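Local coordinates for type 3 secretion system translocon protein SctE (Shigella flexneri, PDB 3U0C), which inserts with its partner translocator IpaC into the host membrane, forming a pore through which the type III secretion system delivers bacterial effectors into the target cell, at residues 106-111 with 179-184; 138-143 with 148-153. One frame throughout, in Å; residues are numbered along the deposited sequence.

From the modelled N terminus, the short helix 50-65 leads into the long helix 71-141, which carries the first half of both contacts: 106-111 midway along it, then 138-143 where it ends. A short turn free of helix follows, and helix 150-197 runs back. Its opening residues meet the end of the outgoing helix in contact 2 (138-143 with 148-153), closing a tight loop at the hairpin's tip. Farther down, 179-184 returns to 106-111 in contact 1, closing a much wider loop that encloses the smaller one. The centres lie about 47 Å apart, so the same helix pair is tied at two distant levels of one antiparallel coiled coil.

Contact 1. Residues 106-111 with 179-184; sequences EGLTRD and LSIHSK
Leu-108 and Ile-181 face each other across the antiparallel coiled coil formed by helices 71-141 and 150-197 in the N-terminal region of IpaB. The local axes come within 9.6 Å at an angle of 161°, and the CA atoms of this pair are 6.6 Å apart. Contact between the two segments is by van der Waals packing, and the 209 Å² buried in total is modest.

Ile-181 divides its two arms between main-chain carbonyls of neighbouring turns. Its CG1 stands anti to the carbonyl carbon (chi1 -65°), which puts CG2 on the other side, anti to the backbone N. CG2 then lies 3.4 Å from Leu-108 O, whereas the side chains meet only loosely, Leu-108 CD2 to Ile-181 CG2 being 4.4 Å. CD1 of Ile-181 is 3.7 Å from Asp-111 O and 3.9 Å from Asp-111 CB. Beta-branching suits this place, since one residue can touch both turns. Beyond the segment, Ile-181 also packs on Tyr-112 and Gln-115, whereas Leu-108 reaches on to Leu-185 and Lys-188.

Asp-111 and Lys-184 contribute carbon atoms, with smaller shares of buried surface than Leu-108 and Ile-181. Of the aspartate side chain only CB touches Ile-181; the carboxylate makes no contact with 179-184. Lys-184 starts toward the partner helix, but its extended chain carries the ammonium group away, so a long residue can give methylenes to the seam and keep its charge outside it. It runs roughly perpendicular to Leu-108: the leucine CD1 sits 3.9 Å from the lysine CB, and CD2 lies 4.1 Å from Lys-184 CD.

Contact 2. Residues 138-143 with 148-153; sequences TRLSEL and PEKKKL
Leu-140 and Lys-150 have the closest CA atoms across the two segments, 6.7 Å apart, where one helix ends and the next begins. Residues 138-141 are the last of the outgoing helix, and Leu-143 has already left it with an extended backbone (psi 119°). On the other side Pro-148 and Glu-149 lead into the helix that starts at Lys-150. The bonds from Ser-141 N and Glu-142 N to Thr-138 O, and from Leu-143 N to Leu-140 O, are weak, consistent with fraying where the helix stops. The short hydroxyl of Ser-141 can turn back on its own helix, OG donating to Thr-138 O over 2.7 Å.

Three leucines fill the space between the ends. Leu-140 and Leu-153 lie alongside each other, pointing opposite ways, with Leu-140 CD2 3.5 Å from Leu-153 CB. Leucine's forked end lets Leu-143 touch Glu-149 with CD1, while CD2 meets Leu-153 CD1 at 3.6 Å and Lys-150 CA at 3.4 Å; this last pair and the Leu-140 one are tight for carbons. Leu-153, the buried member, is touched by both other leucines. The cluster closes the tip of the helical hairpin from which the antiparallel coiled coil extends; Leu-140 continues the packing onto Ser-154 and Glu-157.

Long aliphatic stems let Lys-150 and Arg-139 cover leucines while carrying their charges past them. Lys-150 lays CG against Leu-143, then bends at chi3 (75°), and its NZ makes a weak hydrogen bond to Glu-146 O. Arg-139 is extended, so that its CD touches Leu-153 CD2 at 3.9 Å; that methyl also lies over one face of the guanidinium. The salt bridge from NH2 of this poorly ordered arginine to Glu-149 OE1 is oblique and long, 3.4 Å, with the group planes 89° apart.

Contact 1. Residues 106-111 with 179-184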
# COMPACT_ATOMS: atom_id res chain seq x y z
N GLU A 106 -3.07 1.06 -5.69
CA GLU A 106 -2.35 1.30 -6.94
C GLU A 106 -1.17 2.23 -6.77
O GLU A 106 -0.12 2.02 -7.39
CB GLU A 106 -3.30 1.85 -8.00
CG GLU A 106 -4.23 0.79 -8.54
CD GLU A 106 -5.34 1.36 -9.37
OE1 GLU A 106 -5.64 2.57 -9.22
OE2 GLU A 106 -5.91 0.60 -10.18
N GLY A 107 -1.35 3.27 -5.96
CA GLY A 107 -0.28 4.20 -5.66
C GLY A 107 0.86 3.52 -4.95
O GLY A 107 2.01 3.67 -5.32
N LEU A 108 0.53 2.73 -3.93
CA LEU A 108 1.54 2.01 -3.17
C LEU A 108 2.24 0.93 -4.01
O LEU A 108 3.39 0.59 -3.76
CB LEU A 108 0.94 1.40 -1.91
CG LEU A 108 0.53 2.37 -0.79
CD1 LEU A 108 -0.33 1.66 0.25
CD2 LEU A 108 1.75 3.03 -0.14
N THR A 109 1.53 0.38 -4.98
CA THR A 109 2.12 -0.62 -5.85
C THR A 109 3.18 0.04 -6.70
O THR A 109 4.28 -0.48 -6.85
CB THR A 109 1.07 -1.29 -6.73
OG1 THR A 109 0.29 -2.17 -5.92
CG2 THR A 109 1.73 -2.09 -7.82
N ARG A 110 2.85 1.19 -7.26
CA ARG A 110 3.81 1.98 -8.02
C ARG A 110 5.02 2.36 -7.18
O ARG A 110 6.16 2.32 -7.66
CB ARG A 110 3.14 3.23 -8.61
CG ARG A 110 2.26 2.95 -9.81
CD ARG A 110 1.82 4.25 -10.51
NE ARG A 110 1.03 5.11 -9.62
CZ ARG A 110 -0.29 5.06 -9.50
NH1 ARG A 110 -0.99 4.19 -10.22
NH2 ARG A 110 -0.92 5.87 -8.66
N ASP A 111 4.78 2.73 -5.92
CA ASP A 111 5.85 3.12 -5.01
C ASP A 111 6.77 1.95 -4.74
O ASP A 111 7.99 2.07 -4.72
CB ASP A 111 5.30 3.63 -3.69
CG ASP A 111 4.63 4.98 -3.82
OD1 ASP A 111 4.94 5.71 -4.79
OD2 ASP A 111 3.80 5.29 -2.96
N LEU A 179 10.19 -2.41 2.46
CA LEU A 179 9.52 -3.25 3.44
C LEU A 179 8.35 -2.51 4.09
O LEU A 179 7.31 -3.11 4.39
CB LEU A 179 10.52 -3.69 4.51
CG LEU A 179 11.59 -4.70 4.06
CD1 LEU A 179 12.54 -5.08 5.21
CD2 LEU A 179 10.95 -5.95 3.47
N SER A 180 8.54 -1.21 4.29
CA SER A 180 7.53 -0.34 4.87
C SER A 180 6.31 -0.23 3.95
O SER A 180 5.17 -0.34 4.39
CB SER A 180 8.14 1.04 5.11
OG SER A 180 7.17 1.97 5.57
N ILE A 181 6.58 0.02 2.67
CA ILE A 181 5.54 0.06 1.65
C ILE A 181 4.78 -1.25 1.61
O ILE A 181 3.55 -1.25 1.58
CB ILE A 181 6.14 0.35 0.26
CG1 ILE A 181 6.76 1.75 0.21
CG2 ILE A 181 5.10 0.23 -0.82
CD1 ILE A 181 7.62 1.96 -1.01
N HIS A 182 5.51 -2.36 1.60
CA HIS A 182 4.91 -3.68 1.63
C HIS A 182 4.01 -3.83 2.84
O HIS A 182 2.98 -4.48 2.77
CB HIS A 182 5.99 -4.77 1.68
CG HIS A 182 5.45 -6.16 1.63
ND1 HIS A 182 5.39 -6.89 0.45
CD2 HIS A 182 4.94 -6.96 2.59
CE1 HIS A 182 4.87 -8.08 0.70
NE2 HIS A 182 4.59 -8.15 1.99
N SER A 183 4.41 -3.23 3.96
CA SER A 183 3.61 -3.29 5.16
C SER A 183 2.33 -2.47 4.99
O SER A 183 1.25 -2.87 5.43
CB SER A 183 4.41 -2.78 6.36
OG SER A 183 3.66 -2.96 7.55
N LYS A 184 2.45 -1.31 4.35
CA LYS A 184 1.32 -0.47 4.06
C LYS A 184 0.33 -1.18 3.13
O LYS A 184 -0.87 -1.01 3.27
CB LYS A 184 1.76 0.88 3.47
CG LYS A 184 2.28 1.87 4.52
CD LYS A 184 2.65 3.21 3.90
CE LYS A 184 3.65 3.97 4.79
NZ LYS A 184 3.78 5.41 4.38

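Contact 2. Residues 138-143 with 148-153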
# COMPACT_ATOMS: atom_id res chain seq x y z
N THR A 138 44.43 -5.44 -4.62
CA THR A 138 45.35 -6.32 -5.32
C THR A 138 46.54 -5.52 -5.86
O THR A 138 47.70 -5.92 -5.70
CB THR A 138 44.69 -7.01 -6.52
OG1 THR A 138 43.78 -8.03 -6.08
CG2 THR A 138 45.76 -7.63 -7.39
N ARG A 139 46.25 -4.40 -6.51
CA ARG A 139 47.30 -3.55 -7.07
C ARG A 139 48.26 -3.02 -6.01
O ARG A 139 49.45 -2.87 -6.26
CB ARG A 139 46.67 -2.38 -7.83
CG ARG A 139 47.68 -1.44 -8.48
CD ARG A 139 47.06 -0.32 -9.29
NE ARG A 139 48.07 0.53 -9.91
CZ ARG A 139 47.81 1.46 -10.82
NH1 ARG A 139 46.56 1.67 -11.22
NH2 ARG A 139 48.79 2.19 -11.33
N LEU A 140 47.75 -2.75 -4.82
CA LEU A 140 48.57 -2.23 -3.73
C LEU A 140 49.44 -3.31 -3.12
O LEU A 140 50.53 -3.02 -2.63
CB LEU A 140 47.71 -1.63 -2.61
CG LEU A 140 47.16 -0.21 -2.74
CD1 LEU A 140 45.97 -0.05 -1.80
CD2 LEU A 140 48.23 0.85 -2.46
N SER A 141 48.96 -4.55 -3.12
CA SER A 141 49.75 -5.63 -2.56
C SER A 141 51.01 -5.83 -3.39
O SER A 141 52.10 -6.02 -2.85
CB SER A 141 48.97 -6.94 -2.55
OG SER A 141 48.94 -7.50 -3.84
N GLU A 142 50.85 -5.79 -4.71
CA GLU A 142 51.93 -6.13 -5.63
C GLU A 142 52.86 -4.92 -5.79
O GLU A 142 53.85 -4.97 -6.54
CB GLU A 142 51.37 -6.59 -6.97
CG GLU A 142 50.40 -7.78 -6.84
CD GLU A 142 49.66 -8.05 -8.13
OE1 GLU A 142 49.71 -7.17 -9.03
OE2 GLU A 142 49.03 -9.13 -8.25
N LEU A 143 52.56 -3.87 -5.03
CA LEU A 143 53.29 -2.61 -5.09
C LEU A 143 54.70 -2.65 -4.46
O LEU A 143 54.86 -2.94 -3.26
CB LEU A 143 52.47 -1.51 -4.42
CG LEU A 143 52.77 -0.13 -4.92
CD1 LEU A 143 53.14 -0.21 -6.43
CD2 LEU A 143 51.60 0.80 -4.68
N PRO A 148 56.78 4.98 -5.37
CA PRO A 148 56.33 6.37 -5.54
C PRO A 148 54.81 6.55 -5.60
O PRO A 148 54.32 7.65 -5.28
CB PRO A 148 57.01 6.82 -6.85
CG PRO A 148 57.50 5.54 -7.51
CD PRO A 148 57.79 4.60 -6.37
N GLU A 149 54.07 5.51 -5.99
CA GLU A 149 52.61 5.63 -6.18
C GLU A 149 51.75 5.03 -5.06
O GLU A 149 50.51 5.16 -5.09
CB GLU A 149 52.18 5.07 -7.54
CG GLU A 149 52.44 3.59 -7.75
CD GLU A 149 52.10 3.16 -9.17
OE1 GLU A 149 51.36 3.91 -9.85
OE2 GLU A 149 52.57 2.08 -9.62
N LYS A 150 52.38 4.36 -4.10
CA LYS A 150 51.64 3.72 -3.02
C LYS A 150 50.82 4.75 -2.28
O LYS A 150 49.66 4.52 -2.01
CB LYS A 150 52.58 3.02 -2.04
CG LYS A 150 51.97 1.83 -1.33
CD LYS A 150 52.83 1.40 -0.14
CE LYS A 150 52.66 2.37 1.03
NZ LYS A 150 53.72 2.20 2.08
N LYS A 151 51.43 5.90 -1.96
CA LYS A 151 50.76 6.92 -1.15
C LYS A 151 49.40 7.32 -1.74
O LYS A 151 48.40 7.47 -1.03
CB LYS A 151 51.67 8.14 -0.98
CG LYS A 151 51.06 9.29 -0.17
CD LYS A 151 52.13 10.30 0.27
CE LYS A 151 51.59 11.73 0.26
NZ LYS A 151 51.77 12.42 1.58
N LYS A 152 49.36 7.47 -3.06
CA LYS A 152 48.17 7.94 -3.75
C LYS A 152 47.07 6.88 -3.81
O LYS A 152 45.93 7.17 -3.46
CB LYS A 152 48.54 8.42 -5.16
CG LYS A 152 47.39 9.00 -5.95
CD LYS A 152 47.87 9.49 -7.33
CE LYS A 152 46.72 10.06 -8.15
NZ LYS A 152 47.18 10.55 -9.50
N LEU A 153 47.41 5.67 -4.24
CA LEU A 153 46.45 4.55 -4.23
C LEU A 153 45.84 4.34 -2.84
O LEU A 153 44.64 4.06 -2.70
CB LEU A 153 47.11 3.25 -4.70
CG LEU A 153 47.58 3.12 -6.15
CD1 LEU A 153 48.68 2.08 -6.27
CD2 LEU A 153 46.43 2.79 -7.07